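Local structure of extracellular solute-binding protein family 1 (Alicyclobacillus acidocaldarius subsp. acidocaldarius, 4OVJ) at residues I142-A147 and M271-A276; Y263-Q268 and A350-E355. The protein probably captures a solute outside the cell and delivers it to an ABC-type transporter, as other family 1 extracellular solute-binding proteins do. One frame throughout, in Å; residues are numbered along the deposited sequence.

Contact 1 of 2, residues I142-A147 and M271-A276; sequences IYDEAA and MTRSLA
Two antiparallel strands of the mixed sheet meet where Tyr-143 pairs with Ala-276, at the end of strand 128-144 and the start of strand 275-278. Tyr-143 N gives to Ala-276 O and Ala-276 N returns a bond to Tyr-143 O, both 2.9 Å and nearly straight. Tyr-143 takes the cramped rotamer, CG between backbone N and carbonyl carbon (chi1 68°), which lays one ring face over Ala-276, whose CB comes to 3.5 Å from CZ. Glu-145 CG presses on the same Ala-276 CB, at 3.2 Å. One residue on, strand turns to helix: Asp-144 is the N-cap of helix 145-149, its OD1 accepting from Ala-147 N at 2.9 Å from above the carboxylate plane. Glu-145 N, at the helix start, bonds Ser-274 O at 3.2 Å. Asp-144 OD2 offers its anti lone pair to Arg-273 NH1 at 2.8 Å, in the guanidinium plane; the carboxylate and guanidinium planes stand 77° apart. An asparagine here would take the negative charge from beside Arg-273 and would probably leave it Asp-255 as its remaining salt-bridge mate. Near Leu-267, Ile-142 CG2 packs on Leu-275 CD1 at 4.0 Å.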
# COMPACT_ATOMS: atom_id res chain seq x y z
N ILE A 142 2.63 1.34 -14.35
CA ILE A 142 2.80 2.73 -14.77
C ILE A 142 3.55 2.66 -16.08
O ILE A 142 4.66 2.13 -16.16
CB ILE A 142 3.59 3.55 -13.74
CG1 ILE A 142 2.99 3.38 -12.34
CG2 ILE A 142 3.61 5.01 -14.16
CD1 ILE A 142 3.68 4.17 -11.25
N TYR A 143 2.94 3.16 -17.14
CA TYR A 143 3.49 2.95 -18.48
C TYR A 143 3.47 4.21 -19.35
O TYR A 143 2.64 5.11 -19.18
CB TYR A 143 2.78 1.78 -19.19
CG TYR A 143 1.34 2.05 -19.55
CD1 TYR A 143 0.32 1.89 -18.62
CD2 TYR A 143 0.99 2.45 -20.83
CE1 TYR A 143 -1.00 2.15 -18.95
CE2 TYR A 143 -0.32 2.70 -21.17
CZ TYR A 143 -1.32 2.55 -20.22
OH TYR A 143 -2.61 2.83 -20.55
N ASP A 144 4.43 4.26 -20.27
CA ASP A 144 4.51 5.30 -21.28
C ASP A 144 3.40 5.06 -22.30
O ASP A 144 3.43 4.10 -23.09
CB ASP A 144 5.91 5.24 -21.91
CG ASP A 144 6.13 6.24 -23.03
OD1 ASP A 144 5.18 6.63 -23.73
OD2 ASP A 144 7.29 6.59 -23.26
N GLU A 145 2.39 5.92 -22.26
CA GLU A 145 1.22 5.78 -23.13
C GLU A 145 1.58 5.68 -24.60
O GLU A 145 1.11 4.80 -25.30
CB GLU A 145 0.31 6.98 -22.98
CG GLU A 145 -0.65 6.90 -21.85
CD GLU A 145 -1.83 7.83 -22.08
OE1 GLU A 145 -1.58 9.04 -22.32
OE2 GLU A 145 -2.98 7.35 -22.05
N ALA A 146 2.39 6.62 -25.07
CA ALA A 146 2.73 6.66 -26.48
C ALA A 146 3.54 5.44 -26.90
O ALA A 146 3.33 4.91 -27.99
CB ALA A 146 3.47 7.95 -26.83
N ALA A 147 4.45 4.97 -26.05
CA ALA A 147 5.22 3.78 -26.38
C ALA A 147 4.33 2.54 -26.51
O ALA A 147 4.46 1.76 -27.45
CB ALA A 147 6.30 3.52 -25.35
N MSE A 271 9.71 13.52 -16.06
CA MSE A 271 9.72 13.30 -17.51
C MSE A 271 8.54 13.92 -18.18
O MSE A 271 7.47 14.01 -17.60
CB MSE A 271 9.76 11.80 -17.82
CG MSE A 271 8.51 11.04 -17.33
SE MSE A 271 8.84 9.10 -17.19
CE MSE A 271 10.00 9.04 -15.60
N THR A 272 8.72 14.36 -19.42
CA THR A 272 7.63 15.01 -20.13
C THR A 272 6.67 14.03 -20.81
O THR A 272 5.53 14.38 -21.11
CB THR A 272 8.14 16.02 -21.17
OG1 THR A 272 9.25 15.45 -21.85
CG2 THR A 272 8.58 17.30 -20.48
N ARG A 273 7.11 12.80 -21.06
CA ARG A 273 6.25 11.81 -21.67
C ARG A 273 5.11 11.46 -20.74
O ARG A 273 5.29 11.32 -19.53
CB ARG A 273 7.03 10.55 -22.04
CG ARG A 273 7.71 9.85 -20.87
CD ARG A 273 8.54 8.74 -21.45
NE ARG A 273 9.39 8.10 -20.46
CZ ARG A 273 9.79 6.83 -20.53
NH1 ARG A 273 9.39 6.05 -21.52
NH2 ARG A 273 10.61 6.35 -19.61
N SER A 274 3.92 11.36 -21.31
CA SER A 274 2.71 11.12 -20.53
C SER A 274 2.65 9.68 -20.04
O SER A 274 2.79 8.74 -20.82
CB SER A 274 1.49 11.43 -21.37
OG SER A 274 1.51 12.78 -21.76
N LEU A 275 2.42 9.54 -18.74
CA LEU A 275 2.28 8.23 -18.12
C LEU A 275 0.82 7.91 -17.83
O LEU A 275 0.01 8.79 -17.53
CB LEU A 275 3.06 8.20 -16.81
CG LEU A 275 4.54 8.53 -16.92
CD1 LEU A 275 5.21 8.35 -15.55
CD2 LEU A 275 5.23 7.67 -17.97
N ALA A 276 0.49 6.64 -17.97
CA ALA A 276 -0.84 6.13 -17.68
C ALA A 276 -0.71 4.93 -16.76
O ALA A 276 0.39 4.41 -16.54
CB ALA A 276 -1.57 5.77 -18.95
O HOH W 1 3.53 8.90 -23.53

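Contact 2 of 2, residues Y263-Q268 and A350-E355; sequences YVVSLQ and APEKAE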
# COMPACT_ATOMS: atom_id res chain seq x y z
N TYR A 263 3.76 6.29 -6.73
CA TYR A 263 4.94 6.74 -7.45
C TYR A 263 4.63 7.50 -8.73
O TYR A 263 5.53 8.14 -9.28
CB TYR A 263 5.88 5.56 -7.77
CG TYR A 263 6.70 5.11 -6.59
CD1 TYR A 263 7.68 5.93 -6.06
CD2 TYR A 263 6.52 3.86 -6.04
CE1 TYR A 263 8.45 5.53 -4.98
CE2 TYR A 263 7.28 3.44 -4.95
CZ TYR A 263 8.24 4.29 -4.43
OH TYR A 263 9.03 3.90 -3.38
N VAL A 264 3.39 7.45 -9.23
CA VAL A 264 3.11 8.12 -10.49
C VAL A 264 3.38 9.63 -10.42
O VAL A 264 3.82 10.21 -11.41
CB VAL A 264 1.70 7.84 -11.06
CG1 VAL A 264 0.62 8.49 -10.22
CG2 VAL A 264 1.59 8.31 -12.51
N VAL A 265 3.13 10.25 -9.27
CA VAL A 265 3.35 11.70 -9.16
C VAL A 265 4.84 12.01 -9.31
O VAL A 265 5.22 12.86 -10.11
CB VAL A 265 2.81 12.27 -7.83
CG1 VAL A 265 3.33 13.69 -7.59
CG2 VAL A 265 1.29 12.22 -7.84
N SER A 266 5.67 11.30 -8.55
CA SER A 266 7.12 11.46 -8.63
C SER A 266 7.66 11.15 -10.02
O SER A 266 8.44 11.92 -10.57
CB SER A 266 7.84 10.54 -7.62
OG SER A 266 7.50 10.90 -6.31
N LEU A 267 7.25 10.02 -10.59
CA LEU A 267 7.72 9.64 -11.92
C LEU A 267 7.32 10.67 -12.95
O LEU A 267 8.13 11.07 -13.77
CB LEU A 267 7.17 8.27 -12.33
CG LEU A 267 7.82 7.11 -11.61
CD1 LEU A 267 6.97 5.87 -11.81
CD2 LEU A 267 9.26 6.88 -12.08
N GLN A 268 6.07 11.11 -12.92
CA GLN A 268 5.62 12.04 -13.93
C GLN A 268 6.36 13.38 -13.85
O GLN A 268 6.59 14.01 -14.87
CB GLN A 268 4.11 12.27 -13.86
CG GLN A 268 3.55 13.10 -15.01
CD GLN A 268 3.67 12.41 -16.36
OE1 GLN A 268 2.76 11.68 -16.76
NE2 GLN A 268 4.78 12.63 -17.05
N ALA A 350 -3.13 16.44 -12.64
CA ALA A 350 -3.45 15.36 -13.58
C ALA A 350 -2.95 13.98 -13.12
O ALA A 350 -3.71 13.01 -13.18
CB ALA A 350 -2.93 15.68 -14.99
N PRO A 351 -1.69 13.87 -12.65
CA PRO A 351 -1.26 12.55 -12.18
C PRO A 351 -2.03 12.06 -10.95
O PRO A 351 -2.30 10.86 -10.83
CB PRO A 351 0.23 12.73 -11.86
CG PRO A 351 0.63 14.00 -12.51
CD PRO A 351 -0.59 14.83 -12.74
N GLU A 352 -2.39 12.98 -10.05
CA GLU A 352 -3.20 12.63 -8.88
C GLU A 352 -4.59 12.13 -9.32
O GLU A 352 -5.07 11.12 -8.80
CB GLU A 352 -3.31 13.81 -7.91
CG GLU A 352 -1.96 14.19 -7.30
CD GLU A 352 -1.96 15.49 -6.51
OE1 GLU A 352 -2.83 16.35 -6.71
OE2 GLU A 352 -1.04 15.66 -5.67
N LYS A 353 -5.22 12.81 -10.26
CA LYS A 353 -6.51 12.37 -10.80
C LYS A 353 -6.40 10.95 -11.35
O LYS A 353 -7.27 10.11 -11.10
CB LYS A 353 -7.00 13.31 -11.91
CG LYS A 353 -7.40 14.70 -11.43
CD LYS A 353 -8.04 15.51 -12.55
CE LYS A 353 -7.99 17.00 -12.26
NZ LYS A 353 -8.58 17.34 -10.94
N ALA A 354 -5.33 10.68 -12.09
CA ALA A 354 -5.09 9.37 -12.67
C ALA A 354 -4.98 8.31 -11.58
O ALA A 354 -5.54 7.23 -11.71
CB ALA A 354 -3.83 9.37 -13.52
N GLU A 355 -4.25 8.63 -10.51
CA GLU A 355 -4.11 7.74 -9.36
C GLU A 355 -5.47 7.42 -8.77
O GLU A 355 -5.74 6.28 -8.43
CB GLU A 355 -3.37 8.41 -8.22
CG GLU A 355 -1.88 8.32 -8.20
CD GLU A 355 -1.35 8.76 -6.85
OE1 GLU A 355 -1.19 7.91 -5.96
OE2 GLU A 355 -1.16 9.97 -6.66
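Val-264 and Val-265 of helix 263-269 meet the first two turns of helix 350-365, the short segments running nearly antiparallel at 150° with axes 8.9 Å apart. Val-264 holds CG1 between its backbone N and carbonyl carbon (chi1 70°), and that methyl reaches Glu-355 CG at 3.2 Å, a tight meeting in which the two side chains run alongside each other, pointing opposite ways. Val-265 is turned differently: CG1 lies opposite the backbone N (chi1 167°), which leaves CG2 to meet helix 350-365. CG2 touches Glu-352 CG at 3.8 Å and Pro-351 CB at 4.2 Å, and also lies 3.5 Å from Glu-355 OE2, whose chain passes at about a right angle. One turn further along, Gln-268 CG rests 3.9 Å from Pro-351 CG; beyond it the chain bends and turns the amide away, to Arg-273 O and Leu-275 N. Glu-352 OE1 accepts from Ser-349 N, just ahead of the helix. Methyls, a proline ring and the aliphatic parts of glutamate and glutamine thus make the joint, which depends on shape and close fit, since no polar bond across it fixes the register of the two helices.

Overall arrangement
From the N terminus, the chain first runs along strand 128-144, whose last residues and the following helix turn form 142-147. A span of 123 residues, the later part of which holds helix 263-269, separates the two halves of contact 1, and its loop closes at the start of strand 275-278. Contact 2 opens at 263-268, before that closure, and closes at helix 350-365, so the two loops cross. The centres of the two contacts lie about 11 Å apart, on the same side of the chain's centre. Gln-268 joins them, tying its helix to the start of the following strand, and Leu-267 packs against Ile-142 and Leu-275. Helix 263-269 thus lies between the strands of contact 1 and helix 350-365.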